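Local coordinates for protein Maltose/maltodextrin transport permease homologue (Bdellovibrio bacteriovorus HD100, PDB 6FFL) that probably binds maltose and maltodextrins as the solute-binding domain fused to the membrane permease of an ABC transporter, and is seen here holding maltotriose, at residues A[7-12]-A[35-40]. Residues are numbered along the deposited sequence; the frame is centred on the assembly and turned at random.
Sequences IWHQMI and VQATYR. With GLC (alpha-D-glucopyranose), chain B.
I7 and H9 carry the four backbone hydrogen bonds that join the 7-12 segment in parallel to the 35-40 segment: I7 N to Q36 O, T38 N to I7 O, H9 N to T38 O and R40 N to H9 O, the last at 2.8 Å. I7 thus brackets A37 and H9 brackets Y39, the alternation expected of parallel pairing.

W8 and R40 make a cation-pi contact: R40 CZ stands 4.2 Å from the centroid of the W8 six-membered ring and 5° off its normal. The guanidinium is steeply tipped, 62° from the indole plane, and NH1 leads, 3.2 Å from W8 CZ3; the same nitrogen is hydrogen-bonded to S48 OG. T38 CB lies 3.6 Å from W8 CD1, its side chain running alongside the indole.

On the other face, I7 CG2 packs against V35 CG1 and A37 CB. With chi1 at 63°, the H9 imidazole folds back over the neighbouring strand, where Y39 CA makes a CH-pi contact with one ring face. In the ring plane, ND1 accepts the N-H of M11 (M11 N to H9 ND1, 3.0 Å), a bond that would hold the imidazole's rotation and tie it to the loop leading to the sugar.

In that loop Q10 O accepts hydrogen bonds from the sugar hydroxyls, from GLC O2 at 2.7 Å and from GLC O1 at greater length. Q10 NE2 hydrogen-bonds T42 OG1 and, weakly, GLC O3.

The pair belongs to the beta-alpha-beta unit of strand 4-9, helix 13-29 and strand 34-39, its C-terminal ends facing the maltotriose. Helix 42-54 covers W8, helix 13-29 covers H9 and A37, and strand 61-65 continues the sheet beyond strand 4-9.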
ATOM      1  N   ILE A   7       6.608   4.866 -18.732  0.55 18.43           N
ATOM      2  CA  ILE A   7       6.393   4.208 -17.447  0.55 16.47           C
ATOM      3  C   ILE A   7       5.042   4.659 -16.906  0.55 14.96           C
ATOM      4  O   ILE A   7       4.796   5.863 -16.762  0.55 17.33           O
ATOM      5  CB  ILE A   7       7.515   4.505 -16.438  0.55 18.02           C
ATOM      6  CG1 ILE A   7       7.142   3.962 -15.055  0.55 25.59           C
ATOM      7  CG2 ILE A   7       7.826   5.995 -16.386  0.55 17.77           C
ATOM      8  CD1 ILE A   7       8.070   4.416 -13.946  0.55 27.69           C
ATOM      9  N   TRP A   8       4.159   3.703 -16.635  1.00 14.79           N
ATOM     10  CA  TRP A   8       2.908   3.978 -15.929  1.00 14.06           C
ATOM     11  C   TRP A   8       3.095   3.558 -14.479  1.00 12.99           C
ATOM     12  O   TRP A   8       3.552   2.442 -14.211  1.00 15.52           O
ATOM     13  CB  TRP A   8       1.720   3.223 -16.527  1.00 16.72           C
ATOM     14  CG  TRP A   8       1.318   3.648 -17.889  1.00 14.39           C
ATOM     15  CD1 TRP A   8       1.917   4.593 -18.682  1.00 16.55           C
ATOM     16  CD2 TRP A   8       0.244   3.097 -18.658  1.00 17.39           C
ATOM     17  NE1 TRP A   8       1.270   4.662 -19.905  1.00 17.64           N
ATOM     18  CE2 TRP A   8       0.234   3.762 -19.905  1.00 22.46           C
ATOM     19  CE3 TRP A   8      -0.725   2.117 -18.404  1.00 17.74           C
ATOM     20  CZ2 TRP A   8      -0.705   3.476 -20.896  1.00 22.97           C
ATOM     21  CZ3 TRP A   8      -1.660   1.832 -19.396  1.00 19.80           C
ATOM     22  CH2 TRP A   8      -1.637   2.511 -20.624  1.00 21.91           C
ATOM     23  N   HIS A   9       2.735   4.439 -13.548  1.00 12.67           N
ATOM     24  CA  HIS A   9       2.970   4.182 -12.130  1.00 14.39           C
ATOM     25  C   HIS A   9       1.817   4.740 -11.310  1.00 13.87           C
ATOM     26  O   HIS A   9       0.982   5.502 -11.809  1.00 13.30           O
ATOM     27  CB  HIS A   9       4.277   4.818 -11.681  1.00 13.09           C
ATOM     28  CG  HIS A   9       4.261   6.308 -11.800  1.00 15.62           C
ATOM     29  ND1 HIS A   9       3.702   7.118 -10.835  1.00 16.12           N
ATOM     30  CD2 HIS A   9       4.660   7.127 -12.799  1.00 16.13           C
ATOM     31  CE1 HIS A   9       3.794   8.380 -11.220  1.00 16.10           C
ATOM     32  NE2 HIS A   9       4.375   8.413 -12.406  1.00 15.55           N
ATOM     33  N   GLN A  10       1.795   4.389 -10.020  1.00 12.87           N
ATOM     34  CA  GLN A  10       0.772   4.877  -9.103  1.00 14.71           C
ATOM     35  C   GLN A  10       1.395   5.653  -7.934  1.00 14.21           C
ATOM     36  O   GLN A  10       0.897   5.616  -6.801  1.00 13.25           O
ATOM     37  CB  GLN A  10      -0.119   3.727  -8.606  1.00 12.32           C
ATOM     38  CG  GLN A  10       0.598   2.425  -8.186  1.00 10.92           C
ATOM     39  CD  GLN A  10       1.423   2.618  -6.928  1.00 11.73           C
ATOM     40  OE1 GLN A  10       2.604   2.992  -6.998  1.00 13.46           O
ATOM     41  NE2 GLN A  10       0.802   2.392  -5.767  1.00 13.45           N
ATOM     42  N   MET A  11       2.469   6.400  -8.208  1.00 15.27           N
ATOM     43  CA  MET A  11       3.209   7.109  -7.162  1.00 16.57           C
ATOM     44  C   MET A  11       2.504   8.383  -6.713  1.00 16.17           C
ATOM     45  O   MET A  11       2.185   9.254  -7.531  1.00 18.24           O
ATOM     46  CB  MET A  11       4.615   7.475  -7.646  1.00 12.87           C
ATOM     47  CG  MET A  11       5.511   6.286  -7.895  1.00 13.87           C
ATOM     48  SD  MET A  11       7.205   6.850  -8.167  1.00 18.09           S
ATOM     49  CE  MET A  11       7.937   5.341  -8.803  1.00 16.97           C
ATOM     50  N   ILE A  12       2.352   8.518  -5.389  1.00 15.35           N
ATOM     51  CA  ILE A  12       1.818   9.715  -4.768  1.00 18.76           C
ATOM     52  C   ILE A  12       2.720  10.924  -5.049  1.00 16.04           C
ATOM     53  O   ILE A  12       3.902  10.793  -5.389  1.00 19.67           O
ATOM     54  CB  ILE A  12       1.696   9.448  -3.258  1.00 21.02           C
ATOM     55  CG1 ILE A  12       0.777  10.452  -2.568  1.00 27.01           C
ATOM     56  CG2 ILE A  12       3.082   9.453  -2.606  1.00 20.84           C
ATOM     57  CD1 ILE A  12       0.696  10.220  -1.063  1.00 31.93           C
ATOM     58  N   VAL A  35      11.739   9.583 -21.693  1.00 26.82           N
ATOM     59  CA  VAL A  35      10.783   8.802 -20.919  1.00 22.94           C
ATOM     60  C   VAL A  35       9.521   9.621 -20.702  1.00 23.28           C
ATOM     61  O   VAL A  35       9.592  10.767 -20.248  1.00 27.59           O
ATOM     62  CB  VAL A  35      11.368   8.371 -19.562  1.00 22.56           C
ATOM     63  CG1 VAL A  35      10.366   7.483 -18.807  1.00 22.86           C
ATOM     64  CG2 VAL A  35      12.709   7.674 -19.757  1.00 25.32           C
ATOM     65  N   GLN A  36       8.371   9.027 -21.003  1.00 23.91           N
ATOM     66  CA  GLN A  36       7.074   9.606 -20.675  1.00 27.13           C
ATOM     67  C   GLN A  36       6.488   8.869 -19.476  1.00 24.04           C
ATOM     68  O   GLN A  36       6.237   7.660 -19.546  1.00 24.72           O
ATOM     69  CB  GLN A  36       6.125   9.521 -21.869  1.00 28.94           C
ATOM     70  CG  GLN A  36       4.681   9.861 -21.531  1.00 34.03           C
ATOM     71  CD  GLN A  36       4.471  11.340 -21.275  1.00 43.04           C
ATOM     72  OE1 GLN A  36       4.786  12.176 -22.124  1.00 50.42           O
ATOM     73  NE2 GLN A  36       3.921  11.672 -20.107  1.00 36.55           N
ATOM     74  N   ALA A  37       6.252   9.592 -18.382  1.00 20.73           N
ATOM     75  CA  ALA A  37       5.670   8.998 -17.189  1.00 17.15           C
ATOM     76  C   ALA A  37       4.200   9.374 -17.080  1.00 20.56           C
ATOM     77  O   ALA A  37       3.814  10.508 -17.376  1.00 21.17           O
ATOM     78  CB  ALA A  37       6.411   9.453 -15.925  1.00 25.80           C
ATOM     79  N   THR A  38       3.385   8.419 -16.657  1.00 18.09           N
ATOM     80  CA  THR A  38       1.952   8.633 -16.506  1.00 16.47           C
ATOM     81  C   THR A  38       1.517   8.087 -15.160  1.00 16.03           C
ATOM     82  O   THR A  38       1.791   6.924 -14.851  1.00 14.55           O
ATOM     83  CB  THR A  38       1.155   7.942 -17.622  1.00 18.12           C
ATOM     84  OG1 THR A  38       1.479   8.531 -18.882  1.00 20.85           O
ATOM     85  CG2 THR A  38      -0.348   8.075 -17.375  1.00 21.08           C
ATOM     86  N   TYR A  39       0.834   8.924 -14.373  1.00 15.63           N
ATOM     87  CA  TYR A  39       0.279   8.517 -13.091  1.00 14.66           C
ATOM     88  C   TYR A  39      -1.125   7.959 -13.278  1.00 18.04           C
ATOM     89  O   TYR A  39      -1.971   8.593 -13.920  1.00 17.58           O
ATOM     90  CB  TYR A  39       0.211   9.700 -12.118  1.00 15.99           C
ATOM     91  CG  TYR A  39      -0.591   9.359 -10.872  1.00 17.89           C
ATOM     92  CD1 TYR A  39      -0.007   8.663  -9.823  1.00 16.00           C
ATOM     93  CD2 TYR A  39      -1.941   9.708 -10.760  1.00 20.20           C
ATOM     94  CE1 TYR A  39      -0.730   8.320  -8.696  1.00 16.78           C
ATOM     95  CE2 TYR A  39      -2.671   9.370  -9.624  1.00 18.74           C
ATOM     96  CZ  TYR A  39      -2.054   8.686  -8.602  1.00 18.62           C
ATOM     97  OH  TYR A  39      -2.765   8.348  -7.479  1.00 19.54           O
ATOM     98  N   ARG A  40      -1.385   6.801 -12.681  1.00 14.43           N
ATOM     99  CA  ARG A  40      -2.742   6.295 -12.533  1.00 16.85           C
ATOM    100  C   ARG A  40      -2.899   5.749 -11.129  1.00 16.99           C
ATOM    101  O   ARG A  40      -2.003   5.069 -10.626  1.00 16.72           O
ATOM    102  CB  ARG A  40      -3.064   5.188 -13.541  1.00 21.33           C
ATOM    103  CG  ARG A  40      -2.747   5.555 -14.972  1.00 28.60           C
ATOM    104  CD  ARG A  40      -3.972   5.445 -15.832  1.00 30.96           C
ATOM    105  NE  ARG A  40      -3.812   6.186 -17.081  1.00 34.94           N
ATOM    106  CZ  ARG A  40      -3.550   5.623 -18.256  1.00 35.72           C
ATOM    107  NH1 ARG A  40      -3.422   4.307 -18.350  1.00 31.03           N
ATOM    108  NH2 ARG A  40      -3.418   6.377 -19.338  1.00 39.21           N
TER
HETATM  109  C1  GLC B   1      -0.706   6.730  -3.303  1.00 22.37           C
HETATM  110  C2  GLC B   1       0.467   5.757  -3.145  1.00 16.36           C
HETATM  111  C3  GLC B   1      -0.004   4.311  -3.203  1.00 19.78           C
HETATM  112  C4  GLC B   1      -1.172   4.070  -2.245  1.00 20.13           C
HETATM  113  C5  GLC B   1      -2.279   5.105  -2.485  1.00 19.02           C
HETATM  114  C6  GLC B   1      -3.397   4.972  -1.452  1.00 28.57           C
HETATM  115  O1  GLC B   1      -1.216   6.645  -4.635  1.00 26.13           O
HETATM  116  O2  GLC B   1       1.412   5.940  -4.203  1.00 17.97           O
HETATM  117  O3  GLC B   1       1.115   3.448  -2.905  1.00 16.06           O
HETATM  118  O4  GLC B   1      -1.652   2.729  -2.471  1.00 15.10           O
HETATM  119  O5  GLC B   1      -1.760   6.435  -2.369  1.00 23.82           O
HETATM  120  O6  GLC B   1      -4.489   5.841  -1.787  1.00 27.69           O